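Local coordinates for protein Plm1 (Streptomyces sp. HK803, PDB 4HXY) that probably reduces, with NADPH, the beta-keto group of the polyketide chain in the first module of phoslactomycin biosynthesis, as a ketoreductase domain, at residues Thr5-Glu10 against Glu396-Ser401; Ala103-Ala108 against Gly303-Asp308; Arg348-Gly353 against Asp402-Pro407. All coordinates share one frame; numbering follows the deposited sequence.

Contact 1 (Thr5-Glu10 against Glu396-Ser401); sequences TGWFSE and EQAIMS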
# COMPACT_ATOMS: atom_id res chain seq x y z
N THR A 5 2.03 -15.77 14.76
CA THR A 5 1.73 -14.62 13.92
C THR A 5 3.01 -13.88 13.64
O THR A 5 3.69 -13.44 14.57
CB THR A 5 0.71 -13.68 14.58
OG1 THR A 5 -0.49 -14.41 14.86
CG2 THR A 5 0.39 -12.50 13.65
N GLY A 6 3.33 -13.71 12.36
CA GLY A 6 4.51 -12.96 11.97
C GLY A 6 4.25 -11.47 11.95
O GLY A 6 3.22 -11.02 11.41
N TRP A 7 5.18 -10.71 12.53
CA TRP A 7 5.17 -9.24 12.53
C TRP A 7 6.40 -8.77 11.81
O TRP A 7 7.53 -9.20 12.11
CB TRP A 7 5.15 -8.68 13.94
CG TRP A 7 3.84 -8.80 14.60
CD1 TRP A 7 3.27 -9.95 15.09
CD2 TRP A 7 2.91 -7.75 14.86
NE1 TRP A 7 2.04 -9.66 15.65
CE2 TRP A 7 1.79 -8.32 15.51
CE3 TRP A 7 2.91 -6.39 14.62
CZ2 TRP A 7 0.70 -7.56 15.93
CZ3 TRP A 7 1.81 -5.63 15.01
CH2 TRP A 7 0.73 -6.23 15.66
N PHE A 8 6.19 -7.90 10.82
CA PHE A 8 7.28 -7.39 10.02
C PHE A 8 7.13 -5.90 9.79
O PHE A 8 6.07 -5.31 10.06
CB PHE A 8 7.36 -8.12 8.66
CG PHE A 8 7.16 -9.60 8.76
CD1 PHE A 8 5.90 -10.16 8.65
CD2 PHE A 8 8.24 -10.44 8.97
CE1 PHE A 8 5.71 -11.53 8.74
CE2 PHE A 8 8.08 -11.81 9.07
CZ PHE A 8 6.80 -12.36 8.95
N SER A 9 8.22 -5.28 9.34
CA SER A 9 8.25 -3.87 9.00
C SER A 9 9.22 -3.61 7.86
O SER A 9 10.22 -4.29 7.74
CB SER A 9 8.70 -3.05 10.20
OG SER A 9 8.54 -1.67 9.95
N GLU A 10 8.92 -2.60 7.06
CA GLU A 10 9.89 -2.00 6.17
C GLU A 10 11.03 -1.39 6.97
O GLU A 10 10.83 -0.81 8.05
CB GLU A 10 9.21 -0.90 5.35
CG GLU A 10 10.10 -0.23 4.35
CD GLU A 10 9.51 1.06 3.79
OE1 GLU A 10 9.05 1.04 2.64
OE2 GLU A 10 9.52 2.09 4.50
N GLU A 396 -5.79 -5.51 17.52
CA GLU A 396 -5.77 -4.79 18.81
C GLU A 396 -4.36 -4.34 19.18
O GLU A 396 -4.14 -3.20 19.57
CB GLU A 396 -6.35 -5.69 19.90
CG GLU A 396 -6.10 -5.26 21.30
CD GLU A 396 -6.83 -6.14 22.32
OE1 GLU A 396 -6.16 -7.00 22.98
OE2 GLU A 396 -8.07 -5.97 22.43
N GLN A 397 -3.40 -5.23 19.00
CA GLN A 397 -2.00 -4.92 19.28
C GLN A 397 -1.48 -3.77 18.42
O GLN A 397 -0.78 -2.88 18.90
CB GLN A 397 -1.13 -6.16 19.07
CG GLN A 397 -1.31 -7.25 20.10
CD GLN A 397 -0.55 -8.51 19.73
OE1 GLN A 397 -0.97 -9.27 18.88
NE2 GLN A 397 0.62 -8.70 20.34
N ALA A 398 -1.85 -3.76 17.14
CA ALA A 398 -1.42 -2.71 16.24
C ALA A 398 -2.00 -1.35 16.62
O ALA A 398 -1.32 -0.32 16.57
CB ALA A 398 -1.76 -3.06 14.78
N ILE A 399 -3.28 -1.35 17.01
CA ILE A 399 -3.98 -0.14 17.37
C ILE A 399 -3.47 0.40 18.69
O ILE A 399 -3.26 1.61 18.82
CB ILE A 399 -5.53 -0.38 17.44
CG1 ILE A 399 -6.08 -0.75 16.07
CG2 ILE A 399 -6.26 0.88 18.02
CD1 ILE A 399 -7.49 -1.28 16.09
N MET A 400 -3.26 -0.50 19.66
CA MET A 400 -2.97 -0.11 21.04
C MET A 400 -1.48 0.05 21.31
O MET A 400 -1.08 0.35 22.44
CB MET A 400 -3.58 -1.13 22.01
CG MET A 400 -5.13 -1.17 21.99
SD MET A 400 -5.87 0.41 22.43
CE MET A 400 -5.56 0.51 24.20
N SER A 401 -0.66 -0.16 20.29
CA SER A 401 0.80 -0.08 20.41
C SER A 401 1.26 1.25 21.00
O SER A 401 0.78 2.30 20.60
CB SER A 401 1.42 -0.29 19.02
OG SER A 401 2.83 -0.25 19.07
O HOH W 1 0.09 -11.10 17.32
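The indole of Trp7 meets the helix turn at Gln397 and Ala398 with the rim of its six-membered ring. The backbone N of Ala398 lies in the ring plane, 3.9 Å from Trp7 CH2, and the methyl CB of Ala398 is 4.1 Å from the same carbon. Gln397 comes in obliquely: its OE1 is 3.8 Å from Trp7 CZ2, and its amide plane is turned 70° from the indole.

A water also sits at the indole edge, in the plane. It accepts from Trp7 NE1 at 2.9 Å and donates to Gln397 OE1 at 2.6 Å, so the one polar atom of a buried indole is paired with the helix through a single bridging molecule. The other end of the Gln397 amide is held as well, because NE2 donates to the carbonyl O of Pro179, which probably fixes the amide's orientation, OE1 toward the water and NE2 toward Pro179. Trp7 holds its CG beside the backbone N (chi1 -75°), a turn that carries the ring off the strand toward the helix.

The indole thus links strand 6-14 to helix 388-400. It also touches Ala394 one turn earlier on that helix, Ala178 and Pro179 in a loop, and Val409 on strand 408-412, which pairs antiparallel with strand 6-14.

Contact 2 (Ala103-Ala108 against Gly303-Asp308); sequences ADVRAA and GALLLD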
# COMPACT_ATOMS: atom_id res chain seq x y z
N ALA A 103 4.98 12.73 3.79
CA ALA A 103 4.43 11.67 2.93
C ALA A 103 3.59 12.22 1.78
O ALA A 103 2.78 13.17 1.97
CB ALA A 103 3.61 10.68 3.78
N ASP A 104 3.80 11.66 0.58
CA ASP A 104 2.98 11.96 -0.59
C ASP A 104 2.22 10.67 -0.87
O ASP A 104 2.82 9.66 -1.26
CB ASP A 104 3.86 12.35 -1.79
CG ASP A 104 3.09 12.63 -3.07
OD1 ASP A 104 1.98 12.10 -3.31
OD2 ASP A 104 3.64 13.38 -3.91
N VAL A 105 0.91 10.69 -0.63
CA VAL A 105 0.10 9.47 -0.72
C VAL A 105 0.11 8.93 -2.14
O VAL A 105 0.30 7.73 -2.35
CB VAL A 105 -1.34 9.74 -0.21
CG1 VAL A 105 -2.31 8.60 -0.58
CG2 VAL A 105 -1.30 9.99 1.30
N ARG A 106 -0.08 9.80 -3.12
CA ARG A 106 -0.16 9.33 -4.50
C ARG A 106 1.18 8.80 -5.02
O ARG A 106 1.22 7.82 -5.77
CB ARG A 106 -0.75 10.41 -5.39
CG ARG A 106 -2.21 10.65 -5.00
CD ARG A 106 -2.93 11.53 -5.96
NE ARG A 106 -4.23 11.97 -5.44
CZ ARG A 106 -5.34 11.22 -5.35
NH1 ARG A 106 -6.45 11.76 -4.87
NH2 ARG A 106 -5.36 9.94 -5.73
N ALA A 107 2.28 9.41 -4.60
CA ALA A 107 3.59 8.94 -5.01
C ALA A 107 3.89 7.54 -4.50
O ALA A 107 4.55 6.74 -5.18
CB ALA A 107 4.69 9.90 -4.53
N ALA A 108 3.43 7.25 -3.28
CA ALA A 108 3.58 5.91 -2.70
C ALA A 108 2.94 4.82 -3.57
O ALA A 108 3.46 3.70 -3.65
CB ALA A 108 3.01 5.88 -1.26
N GLY A 303 -11.67 6.65 -0.91
CA GLY A 303 -12.38 6.48 0.37
C GLY A 303 -11.57 6.91 1.57
O GLY A 303 -12.03 7.66 2.42
N ALA A 304 -10.34 6.42 1.67
CA ALA A 304 -9.50 6.77 2.80
C ALA A 304 -9.17 8.26 2.86
O ALA A 304 -9.17 8.85 3.96
CB ALA A 304 -8.22 5.95 2.78
N LEU A 305 -8.90 8.86 1.70
CA LEU A 305 -8.57 10.27 1.61
C LEU A 305 -9.78 11.10 2.02
O LEU A 305 -9.64 12.12 2.69
CB LEU A 305 -8.14 10.65 0.21
CG LEU A 305 -6.73 10.18 -0.15
CD1 LEU A 305 -6.49 10.27 -1.66
CD2 LEU A 305 -5.62 10.90 0.62
N LEU A 306 -10.96 10.66 1.60
CA LEU A 306 -12.20 11.40 1.94
C LEU A 306 -12.45 11.29 3.45
O LEU A 306 -12.74 12.30 4.10
CB LEU A 306 -13.38 10.85 1.16
CG LEU A 306 -14.73 11.55 1.34
CD1 LEU A 306 -14.65 13.04 1.00
CD2 LEU A 306 -15.77 10.85 0.48
N LEU A 307 -12.26 10.10 4.01
CA LEU A 307 -12.43 9.91 5.45
C LEU A 307 -11.46 10.77 6.25
O LEU A 307 -11.83 11.35 7.26
CB LEU A 307 -12.25 8.45 5.85
CG LEU A 307 -13.36 7.50 5.44
CD1 LEU A 307 -12.84 6.05 5.39
CD2 LEU A 307 -14.56 7.62 6.38
N ASP A 308 -10.21 10.81 5.82
CA ASP A 308 -9.18 11.59 6.48
C ASP A 308 -9.58 13.07 6.47
O ASP A 308 -9.46 13.77 7.49
CB ASP A 308 -7.83 11.39 5.78
CG ASP A 308 -6.74 12.33 6.29
OD1 ASP A 308 -6.35 12.25 7.47
OD2 ASP A 308 -6.27 13.15 5.50
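Leu305 reaches out from its helix and divides its two methyls between two neighbours on the facing segment. CD1 lies over one face of the Arg106 guanidinium, 3.5 Å from NH1 and 4.0 Å from CZ, while CD2 meets CG1 of Val105 at 4.2 Å. The forked end of the leucine thus meets two consecutive residues at the start of helix 105-120, one methyl against a charged plane and the other against a hydrocarbon.

The long axes of the Arg106 and Leu305 side chains are set at a slant to each other. Arg106 starts with CG beside its backbone N (chi1 -66°) and then runs extended from CG to NE, which takes the guanidinium to the leucine although its CB does not face that residue. Val105 needs no such length: its CB already points toward the partner helix, and the backbones are closest here, with the CA atoms of Val105 and Leu305 9.0 Å apart.

The turn that presents these two residues is capped by Asp104. Asp104 is the N-cap residue, and its OD1 accepts from the backbone N of Ala107 at 3.0 Å with an N-H...O angle of 162°, the amide approaching from above the carboxylate plane.

On the other side, helix 290-310 belongs to the Rossmann-type KR domain, where Leu307 packs on strand 270-275. Arg106 also forms a salt bridge through NH2 with Glu302, on the same helix as Leu305. Chemically, the guanidinium plays two parts: its NH2 pairs with the Glu302 carboxylate, while one face takes a methyl. The contact can thus be apolar at the leucine and still bring an arginine of one helix to a glutamate of the other.

Contact 3 (Arg348-Gly353 against Asp402-Pro407); sequences RRREQG and DRAGDP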
# COMPACT_ATOMS: atom_id res chain seq x y z
N ARG A 348 1.20 10.06 6.83
CA ARG A 348 0.86 11.46 6.61
C ARG A 348 0.01 12.00 7.75
O ARG A 348 0.27 13.09 8.28
CB ARG A 348 0.16 11.66 5.27
CG ARG A 348 0.02 13.10 4.84
CD ARG A 348 -0.77 13.23 3.57
NE ARG A 348 -2.21 13.13 3.80
CZ ARG A 348 -3.14 13.27 2.86
NH1 ARG A 348 -2.79 13.48 1.59
NH2 ARG A 348 -4.42 13.20 3.18
N ARG A 349 -0.96 11.20 8.17
CA ARG A 349 -1.88 11.63 9.22
C ARG A 349 -1.14 11.77 10.56
O ARG A 349 -1.36 12.73 11.30
CB ARG A 349 -3.07 10.63 9.30
CG ARG A 349 -4.12 10.99 10.30
CD ARG A 349 -5.41 10.15 10.10
NE ARG A 349 -6.39 10.44 11.14
CZ ARG A 349 -7.42 11.27 11.02
NH1 ARG A 349 -7.66 11.89 9.88
NH2 ARG A 349 -8.23 11.45 12.06
N ARG A 350 -0.25 10.82 10.86
CA ARG A 350 0.57 10.93 12.07
C ARG A 350 1.49 12.16 12.06
O ARG A 350 1.69 12.77 13.13
CB ARG A 350 1.38 9.66 12.31
CG ARG A 350 0.51 8.49 12.69
CD ARG A 350 1.32 7.33 13.28
NE ARG A 350 2.36 6.84 12.38
CZ ARG A 350 2.20 5.87 11.47
NH1 ARG A 350 1.03 5.24 11.33
NH2 ARG A 350 3.22 5.51 10.70
N GLU A 351 1.99 12.54 10.89
CA GLU A 351 2.83 13.73 10.73
C GLU A 351 2.04 14.99 11.07
O GLU A 351 2.61 16.00 11.52
CB GLU A 351 3.40 13.82 9.30
CG GLU A 351 4.46 12.79 9.05
CD GLU A 351 4.93 12.66 7.59
OE1 GLU A 351 4.28 13.18 6.64
OE2 GLU A 351 5.96 11.99 7.40
N GLN A 352 0.73 14.90 10.88
CA GLN A 352 -0.20 15.98 11.18
C GLN A 352 -0.69 15.92 12.63
O GLN A 352 -1.61 16.63 13.02
CB GLN A 352 -1.36 15.94 10.17
CG GLN A 352 -0.91 16.19 8.74
CD GLN A 352 -1.98 15.94 7.67
OE1 GLN A 352 -3.03 15.34 7.93
NE2 GLN A 352 -1.70 16.38 6.44
N GLY A 353 -0.11 15.04 13.44
CA GLY A 353 -0.41 14.99 14.85
C GLY A 353 -1.67 14.21 15.17
O GLY A 353 -2.24 14.34 16.26
N ASP A 402 2.20 1.20 21.95
CA ASP A 402 2.70 2.42 22.61
C ASP A 402 3.53 3.29 21.68
O ASP A 402 3.72 4.48 21.94
CB ASP A 402 3.49 2.12 23.91
CG ASP A 402 4.54 1.03 23.75
OD1 ASP A 402 4.98 0.48 24.80
OD2 ASP A 402 4.93 0.70 22.61
N ARG A 403 4.01 2.69 20.59
CA ARG A 403 4.75 3.41 19.57
C ARG A 403 4.13 3.27 18.19
O ARG A 403 3.67 2.21 17.78
CB ARG A 403 6.20 2.93 19.55
CG ARG A 403 7.04 3.57 20.65
CD ARG A 403 8.43 2.97 20.71
NE ARG A 403 8.39 1.55 21.05
CZ ARG A 403 8.08 1.07 22.26
NH1 ARG A 403 7.78 1.89 23.26
NH2 ARG A 403 8.09 -0.26 22.47
N ALA A 404 4.13 4.39 17.48
CA ALA A 404 3.60 4.48 16.13
C ALA A 404 4.43 3.64 15.18
O ALA A 404 5.65 3.58 15.31
CB ALA A 404 3.60 5.94 15.67
N GLY A 405 3.77 3.00 14.23
CA GLY A 405 4.43 2.20 13.23
C GLY A 405 3.43 1.80 12.18
O GLY A 405 2.26 2.05 12.32
N ASP A 406 3.88 1.16 11.12
CA ASP A 406 2.91 0.54 10.25
C ASP A 406 3.39 -0.90 10.12
O ASP A 406 4.35 -1.21 9.46
CB ASP A 406 2.74 1.23 8.91
CG ASP A 406 1.74 2.41 8.94
OD1 ASP A 406 0.96 2.61 9.92
OD2 ASP A 406 1.77 3.14 7.92
N PRO A 407 2.68 -1.79 10.78
CA PRO A 407 3.02 -3.19 10.81
C PRO A 407 2.53 -4.00 9.63
O PRO A 407 1.51 -3.71 9.05
CB PRO A 407 2.33 -3.66 12.08
CG PRO A 407 1.10 -2.84 12.10
CD PRO A 407 1.52 -1.50 11.64
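Arg350 leaves its helix with CG beside the backbone N (chi1 -68°), and an extended chi2 brings CD to the methyl of Ala404; the bend at chi3 (-58°) then sets NE beside the same methyl and turns the guanidinium toward Asp406. The methyl CB of Ala404 is 3.6 Å from both CD and NE of Arg350. Further out, NH1 donates to Asp406 OD1 at 3.0 Å with an N-H...O angle of 156°, a salt bridge made through a single, moderately straight hydrogen bond. It is no flat two-pronged pairing: guanidinium and carboxylate stand nearly perpendicular, and NH1 comes to OD1 from above the carboxylate plane. The carbonyl O of Gly405 lies over one face of the guanidinium, 3.6 Å from NH1.

Arg350 occupies the last turn of helix 333-351, which closes in a Schellman motif: Gly353, at positive phi, is the C-prime residue, its N bonding to Arg350 O, while Lys354 N reaches Arg349 O. The chain then enters strand 357-361 of the Rossmann-type fold.

Were Arg350 replaced by an alanine, the Asp406 carboxylate is likely to lose its positive mate and the Ala404 methyl the chain packed on it. Both charged groups have second partners beside that strand, since Arg350 NH1 also donates to the carbonyl O of Ala356 and Asp406 OD1 accepts from Ser358 N.

In the fold
Contact 1 is buried, contact 2 partly so, and contact 3 lies at the surface, and their chemistry differs along the same order: an indole rim and a bridging water, then methyls against an arginine face, then a direct salt bridge. Contacts 1 and 3 draw on the same stretch of chain, since helix 388-400 runs on into loop 402-407, and they touch where Pro407 packs against Trp7, CB to CZ3 at 3.6 Å. Contacts 2 and 3 are joined by charge: Asp308 forms salt bridges with Arg348 and Arg349, tying helix 290-310 to helix 333-351. Contacts 1 and 2 do not touch, their nearest atoms being about 9 Å apart.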